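Local structure of COG0546: Predicted phosphatases (Streptococcus pneumoniae, 2AH5) at residues A[80-94]-A[112-126]. The protein is a predicted phosphatase of the haloacid dehalogenase-like hydrolase family, probably hydrolysing a phosphate ester, though its own substrate is not known. Residues are numbered along the deposited sequence; the frame is centred on the assembly and turned at random.
Sequences IYEAQLFPQIIDLLE and TAQDMAKNLEIHHFF
Leu93 lays its CB over one face of the Phe125 ring, 3.9 Å from the ring centroid and 12° off the normal, a CH-pi contact. Further out the leucine forks: CD1 leans on Ile122, while CD2 reaches CZ of Phe126, 3.9 Å away. Ile122 suits the middle of this apolar group because it branches at CB: with CG1 between the backbone N and the carbonyl carbon (chi1 63°), CG2 lies beside the backbone N and meets Leu85 CD1 at 3.6 Å and Ile90 CD1 at 3.7 Å. Leu120, just past helix 110-119, brings CD2 to 3.7 Å from Ala83 O. At the far end Ile80, its CG1 anti to the backbone N (chi1 -165°), extends CD1 to Thr112 CG2 and sets CG1 against CE of selenomethionine Met116.

The polar link is indirect. Asn119 ND2 donates to two waters, one giving a hydrogen bond to Ile80 O, the other bonded to Tyr81 OH at 2.7 Å.

A Schellman motif, with Glu121 at positive phi, ends the helix. With no direct hydrogen bond across it, the contact relies on apolar packing and water bridges: helix 89-97 and Leu85, in the short strand paired with 16-17, pack on the turn after helix 110-119, while Ile80 and Tyr81 lie against that helix of the Rossmann-like core.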
loop_
_atom_site.group_PDB
_atom_site.type_symbol
_atom_site.label_atom_id
_atom_site.label_comp_id
_atom_site.label_asym_id
_atom_site.label_seq_id
_atom_site.Cartn_x
_atom_site.Cartn_y
_atom_site.Cartn_z
ATOM N N ILE A 80 -1.597 -14.123 -1.888
ATOM C CA ILE A 80 -2.634 -13.103 -1.978
ATOM C C ILE A 80 -3.796 -13.383 -1.004
ATOM O O ILE A 80 -4.435 -12.438 -0.522
ATOM C CB ILE A 80 -3.149 -12.966 -3.444
ATOM C CG1 ILE A 80 -3.955 -11.661 -3.608
ATOM C CG2 ILE A 80 -3.883 -14.259 -3.879
ATOM C CD1 ILE A 80 -4.306 -11.290 -5.052
ATOM N N TYR A 81 -4.061 -14.670 -0.745
ATOM C CA TYR A 81 -5.131 -15.135 0.176
ATOM C C TYR A 81 -4.699 -15.194 1.631
ATOM O O TYR A 81 -5.530 -15.353 2.544
ATOM C CB TYR A 81 -5.640 -16.526 -0.252
ATOM C CG TYR A 81 -6.062 -16.569 -1.671
ATOM C CD1 TYR A 81 -5.311 -17.260 -2.626
ATOM C CD2 TYR A 81 -7.197 -15.863 -2.099
ATOM C CE1 TYR A 81 -5.699 -17.269 -3.954
ATOM C CE2 TYR A 81 -7.581 -15.863 -3.420
ATOM C CZ TYR A 81 -6.840 -16.560 -4.338
ATOM O OH TYR A 81 -7.255 -16.548 -5.633
ATOM N N GLU A 82 -3.396 -15.118 1.851
ATOM C CA GLU A 82 -2.843 -15.093 3.196
ATOM C C GLU A 82 -2.746 -13.634 3.636
ATOM O O GLU A 82 -1.648 -13.051 3.756
ATOM C CB GLU A 82 -1.486 -15.799 3.218
ATOM C CG GLU A 82 -1.632 -17.254 2.723
ATOM C CD GLU A 82 -0.338 -18.032 2.708
ATOM O OE1 GLU A 82 0.682 -17.523 2.196
ATOM O OE2 GLU A 82 -0.355 -19.178 3.215
ATOM N N ALA A 83 -3.932 -13.075 3.882
ATOM C CA ALA A 83 -4.117 -11.652 4.123
ATOM C C ALA A 83 -5.461 -11.458 4.830
ATOM O O ALA A 83 -6.362 -12.296 4.706
ATOM C CB ALA A 83 -4.091 -10.897 2.816
ATOM N N GLN A 84 -5.571 -10.372 5.587
ATOM C CA GLN A 84 -6.757 -10.085 6.367
ATOM C C GLN A 84 -6.802 -8.576 6.619
ATOM O O GLN A 84 -5.755 -7.915 6.705
ATOM C CB GLN A 84 -6.725 -10.875 7.677
ATOM C CG GLN A 84 -5.645 -10.429 8.660
ATOM C CD GLN A 84 -5.437 -11.415 9.816
ATOM O OE1 GLN A 84 -4.984 -12.560 9.611
ATOM N NE2 GLN A 84 -5.745 -10.975 11.027
ATOM N N LEU A 85 -8.000 -8.010 6.723
ATOM C CA LEU A 85 -8.094 -6.591 7.056
ATOM C C LEU A 85 -7.490 -6.328 8.421
ATOM O O LEU A 85 -7.572 -7.178 9.319
ATOM C CB LEU A 85 -9.550 -6.128 7.059
ATOM C CG LEU A 85 -10.289 -6.266 5.729
ATOM C CD1 LEU A 85 -11.726 -5.784 5.908
ATOM C CD2 LEU A 85 -9.616 -5.478 4.615
ATOM N N PHE A 86 -6.899 -5.152 8.593
ATOM C CA PHE A 86 -6.525 -4.717 9.938
ATOM C C PHE A 86 -7.798 -4.490 10.771
ATOM O O PHE A 86 -8.873 -4.268 10.215
ATOM C CB PHE A 86 -5.683 -3.424 9.886
ATOM C CG PHE A 86 -4.260 -3.652 9.498
ATOM C CD1 PHE A 86 -3.346 -4.208 10.419
ATOM C CD2 PHE A 86 -3.809 -3.317 8.223
ATOM C CE1 PHE A 86 -2.020 -4.420 10.062
ATOM C CE2 PHE A 86 -2.455 -3.542 7.861
ATOM C CZ PHE A 86 -1.576 -4.085 8.800
ATOM N N PRO A 87 -7.685 -4.563 12.110
ATOM C CA PRO A 87 -8.883 -4.338 12.946
ATOM C C PRO A 87 -9.533 -2.976 12.672
ATOM O O PRO A 87 -8.813 -2.046 12.370
ATOM C CB PRO A 87 -8.314 -4.375 14.357
ATOM C CG PRO A 87 -7.070 -5.268 14.237
ATOM C CD PRO A 87 -6.482 -4.883 12.910
ATOM N N GLN A 88 -10.867 -2.872 12.751
ATOM C CA GLN A 88 -11.592 -1.588 12.597
ATOM C C GLN A 88 -11.554 -0.949 11.178
ATOM O O GLN A 88 -12.079 0.163 10.952
ATOM C CB GLN A 88 -11.103 -0.569 13.654
ATOM C CG GLN A 88 -11.183 -1.037 15.110
ATOM C CD GLN A 88 -12.572 -1.507 15.502
ATOM O OE1 GLN A 88 -12.785 -2.692 15.777
ATOM N NE2 GLN A 88 -13.527 -0.587 15.502
ATOM N N ILE A 89 -10.939 -1.629 10.212
ATOM C CA ILE A 89 -10.887 -1.064 8.857
ATOM C C ILE A 89 -12.277 -0.944 8.212
ATOM O O ILE A 89 -12.588 0.075 7.596
ATOM C CB ILE A 89 -9.897 -1.833 7.913
ATOM C CG1 ILE A 89 -8.450 -1.587 8.339
ATOM C CG2 ILE A 89 -10.090 -1.395 6.455
ATOM C CD1 ILE A 89 -7.955 -0.080 8.270
ATOM N N ILE A 90 -13.110 -1.979 8.345
ATOM C CA ILE A 90 -14.497 -1.902 7.844
ATOM C C ILE A 90 -15.216 -0.689 8.449
ATOM O O ILE A 90 -15.856 0.076 7.718
ATOM C CB ILE A 90 -15.318 -3.209 8.076
ATOM C CG1 ILE A 90 -14.744 -4.390 7.273
ATOM C CG2 ILE A 90 -16.784 -3.011 7.673
ATOM C CD1 ILE A 90 -15.022 -4.318 5.774
ATOM N N ASP A 91 -15.102 -0.519 9.773
ATOM C CA ASP A 91 -15.683 0.665 10.457
ATOM C C ASP A 91 -15.206 1.979 9.827
ATOM O O ASP A 91 -16.019 2.868 9.529
ATOM C CB ASP A 91 -15.391 0.651 11.954
ATOM C CG ASP A 91 -16.366 1.529 12.756
ATOM O OD1 ASP A 91 -17.499 1.824 12.248
ATOM O OD2 ASP A 91 -15.982 1.899 13.890
ATOM N N LEU A 92 -13.901 2.099 9.626
ATOM C CA LEU A 92 -13.311 3.323 9.066
ATOM C C LEU A 92 -13.857 3.584 7.676
ATOM O O LEU A 92 -14.241 4.717 7.338
ATOM C CB LEU A 92 -11.783 3.171 8.979
ATOM C CG LEU A 92 -11.072 4.321 8.273
ATOM C CD1 LEU A 92 -11.274 5.640 9.032
ATOM C CD2 LEU A 92 -9.596 3.952 8.159
ATOM N N LEU A 93 -13.859 2.544 6.845
ATOM C CA LEU A 93 -14.388 2.702 5.483
ATOM C C LEU A 93 -15.882 3.065 5.415
ATOM O O LEU A 93 -16.258 3.960 4.662
ATOM C CB LEU A 93 -14.125 1.444 4.666
ATOM C CG LEU A 93 -12.647 1.140 4.436
ATOM C CD1 LEU A 93 -12.516 -0.222 3.709
ATOM C CD2 LEU A 93 -11.986 2.299 3.652
ATOM N N GLU A 94 -16.717 2.363 6.174
ATOM C CA GLU A 94 -18.161 2.671 6.228
ATOM C C GLU A 94 -18.351 4.139 6.593
ATOM O O GLU A 94 -19.122 4.863 5.956
ATOM C CB GLU A 94 -18.880 1.790 7.274
ATOM C CG GLU A 94 -18.971 0.323 6.985
ATOM C CD GLU A 94 -19.565 -0.467 8.166
ATOM O OE1 GLU A 94 -19.037 -0.364 9.318
ATOM O OE2 GLU A 94 -20.542 -1.228 7.937
ATOM N N THR A 112 -4.231 -7.264 -9.387
ATOM C CA THR A 112 -3.975 -7.860 -8.067
ATOM C C THR A 112 -4.702 -7.073 -6.949
ATOM O O THR A 112 -5.354 -7.668 -6.079
ATOM C CB THR A 112 -2.447 -7.979 -7.757
ATOM O OG1 THR A 112 -1.770 -8.656 -8.836
ATOM C CG2 THR A 112 -2.209 -8.785 -6.502
ATOM N N ALA A 113 -4.619 -5.742 -6.997
ATOM C CA ALA A 113 -5.302 -4.882 -6.026
ATOM C C ALA A 113 -6.819 -5.052 -6.087
ATOM O O ALA A 113 -7.505 -5.151 -5.044
ATOM C CB ALA A 113 -4.904 -3.412 -6.244
ATOM N N GLN A 114 -7.350 -5.111 -7.308
ATOM C CA GLN A 114 -8.761 -5.347 -7.482
ATOM C C GLN A 114 -9.170 -6.695 -6.922
ATOM O O GLN A 114 -10.149 -6.752 -6.196
ATOM C CB GLN A 114 -9.193 -5.163 -8.941
ATOM C CG GLN A 114 -8.990 -3.714 -9.364
ATOM C CD GLN A 114 -10.149 -3.087 -10.098
ATOM O OE1 GLN A 114 -9.986 -2.048 -10.755
ATOM N NE2 GLN A 114 -11.326 -3.687 -9.983
ATOM N N ASP A 115 -8.393 -7.739 -7.203
ATOM C CA ASP A 115 -8.652 -9.079 -6.690
ATOM C C ASP A 115 -8.645 -9.109 -5.169
ATOM O O ASP A 115 -9.572 -9.666 -4.544
ATOM C CB ASP A 115 -7.626 -10.088 -7.219
ATOM C CG ASP A 115 -7.831 -10.438 -8.688
ATOM O OD1 ASP A 115 -8.918 -10.154 -9.260
ATOM O OD2 ASP A 115 -6.872 -11.007 -9.267
HETATM N N MSE A 116 -7.602 -8.534 -4.572
HETATM C CA MSE A 116 -7.491 -8.477 -3.108
HETATM C C MSE A 116 -8.672 -7.717 -2.472
HETATM O O MSE A 116 -9.321 -8.218 -1.538
HETATM C CB MSE A 116 -6.157 -7.851 -2.692
HETATM C CG MSE A 116 -6.006 -7.600 -1.179
HETATM SE SE MSE A 116 -4.152 -7.065 -0.738
HETATM C CE MSE A 116 -3.273 -8.373 -2.001
ATOM N N ALA A 117 -8.974 -6.524 -2.980
ATOM C CA ALA A 117 -10.112 -5.784 -2.430
ATOM C C ALA A 117 -11.411 -6.590 -2.513
ATOM O O ALA A 117 -12.175 -6.614 -1.551
ATOM C CB ALA A 117 -10.267 -4.419 -3.089
ATOM N N LYS A 118 -11.671 -7.250 -3.652
ATOM C CA LYS A 118 -12.878 -8.101 -3.754
ATOM C C LYS A 118 -12.842 -9.291 -2.777
ATOM O O LYS A 118 -13.843 -9.574 -2.098
ATOM C CB LYS A 118 -13.106 -8.573 -5.197
ATOM C CG LYS A 118 -14.546 -8.929 -5.499
ATOM C CD LYS A 118 -14.939 -8.563 -6.947
ATOM C CE LYS A 118 -16.387 -8.028 -7.001
ATOM N NZ LYS A 118 -16.782 -7.334 -8.289
ATOM N N ASN A 119 -11.693 -9.964 -2.686
ATOM C CA ASN A 119 -11.516 -11.086 -1.748
ATOM C C ASN A 119 -11.810 -10.740 -0.274
ATOM O O ASN A 119 -12.393 -11.543 0.464
ATOM C CB ASN A 119 -10.090 -11.652 -1.855
ATOM C CG ASN A 119 -9.825 -12.352 -3.185
ATOM O OD1 ASN A 119 -10.742 -12.550 -4.004
ATOM N ND2 ASN A 119 -8.563 -12.718 -3.416
ATOM N N LEU A 120 -11.409 -9.547 0.141
ATOM C CA LEU A 120 -11.527 -9.126 1.533
ATOM C C LEU A 120 -12.779 -8.309 1.792
ATOM O O LEU A 120 -12.982 -7.804 2.911
ATOM C CB LEU A 120 -10.267 -8.379 1.969
ATOM C CG LEU A 120 -9.035 -9.299 2.027
ATOM C CD1 LEU A 120 -7.783 -8.476 2.234
ATOM C CD2 LEU A 120 -9.119 -10.420 3.089
ATOM N N GLU A 121 -13.621 -8.245 0.759
ATOM C CA GLU A 121 -14.977 -7.653 0.831
ATOM C C GLU A 121 -14.997 -6.134 1.010
ATOM O O GLU A 121 -15.950 -5.590 1.574
ATOM C CB GLU A 121 -15.789 -8.373 1.934
ATOM C CG GLU A 121 -15.713 -9.880 1.731
ATOM C CD GLU A 121 -16.730 -10.687 2.517
ATOM O OE1 GLU A 121 -17.306 -10.176 3.500
ATOM O OE2 GLU A 121 -16.916 -11.857 2.132
ATOM N N ILE A 122 -13.965 -5.456 0.496
ATOM C CA ILE A 122 -13.856 -3.991 0.637
ATOM C C ILE A 122 -13.923 -3.248 -0.709
ATOM O O ILE A 122 -14.002 -2.019 -0.732
ATOM C CB ILE A 122 -12.613 -3.547 1.463
ATOM C CG1 ILE A 122 -11.281 -3.947 0.793
ATOM C CG2 ILE A 122 -12.731 -4.067 2.937
ATOM C CD1 ILE A 122 -10.063 -3.161 1.342
ATOM N N HIS A 123 -13.953 -3.998 -1.805
ATOM C CA HIS A 123 -13.964 -3.419 -3.158
ATOM C C HIS A 123 -15.114 -2.409 -3.266
ATOM O O HIS A 123 -14.987 -1.323 -3.856
ATOM C CB HIS A 123 -14.103 -4.550 -4.218
ATOM C CG HIS A 123 -14.010 -4.078 -5.642
ATOM N ND1 HIS A 123 -14.977 -3.295 -6.235
ATOM C CD2 HIS A 123 -13.071 -4.298 -6.597
ATOM C CE1 HIS A 123 -14.632 -3.037 -7.486
ATOM N NE2 HIS A 123 -13.475 -3.627 -7.728
ATOM N N HIS A 124 -16.243 -2.753 -2.659
ATOM C CA HIS A 124 -17.436 -1.948 -2.841
ATOM C C HIS A 124 -17.419 -0.538 -2.196
ATOM O O HIS A 124 -18.284 0.315 -2.507
ATOM C CB HIS A 124 -18.661 -2.745 -2.408
ATOM C CG HIS A 124 -18.790 -2.910 -0.926
ATOM N ND1 HIS A 124 -18.127 -3.898 -0.236
ATOM C CD2 HIS A 124 -19.521 -2.235 -0.005
ATOM C CE1 HIS A 124 -18.430 -3.819 1.046
ATOM N NE2 HIS A 124 -19.261 -2.810 1.218
ATOM N N PHE A 125 -16.457 -0.281 -1.317
ATOM C CA PHE A 125 -16.338 1.025 -0.674
ATOM C C PHE A 125 -15.647 2.062 -1.563
ATOM O O PHE A 125 -15.593 3.234 -1.202
ATOM C CB PHE A 125 -15.527 0.923 0.610
ATOM C CG PHE A 125 -16.232 0.202 1.714
ATOM C CD1 PHE A 125 -17.333 0.777 2.351
ATOM C CD2 PHE A 125 -15.811 -1.049 2.104
ATOM C CE1 PHE A 125 -17.981 0.114 3.386
ATOM C CE2 PHE A 125 -16.452 -1.723 3.121
ATOM C CZ PHE A 125 -17.522 -1.149 3.774
ATOM N N PHE A 126 -15.059 1.607 -2.669
ATOM C CA PHE A 126 -14.240 2.482 -3.512
ATOM C C PHE A 126 -14.863 2.905 -4.838
ATOM O O PHE A 126 -15.517 2.107 -5.510
ATOM C CB PHE A 126 -12.839 1.844 -3.714
ATOM C CG PHE A 126 -12.139 1.578 -2.416
ATOM C CD1 PHE A 126 -11.472 2.609 -1.772
ATOM C CD2 PHE A 126 -12.228 0.331 -1.798
ATOM C CE1 PHE A 126 -10.877 2.413 -0.526
ATOM C CE2 PHE A 126 -11.611 0.104 -0.578
ATOM C CZ PHE A 126 -10.938 1.164 0.073
HETATM O O HOH W 1 -7.080 -11.683 -0.763
HETATM O O HOH W 2 -7.492 -13.883 -6.122
#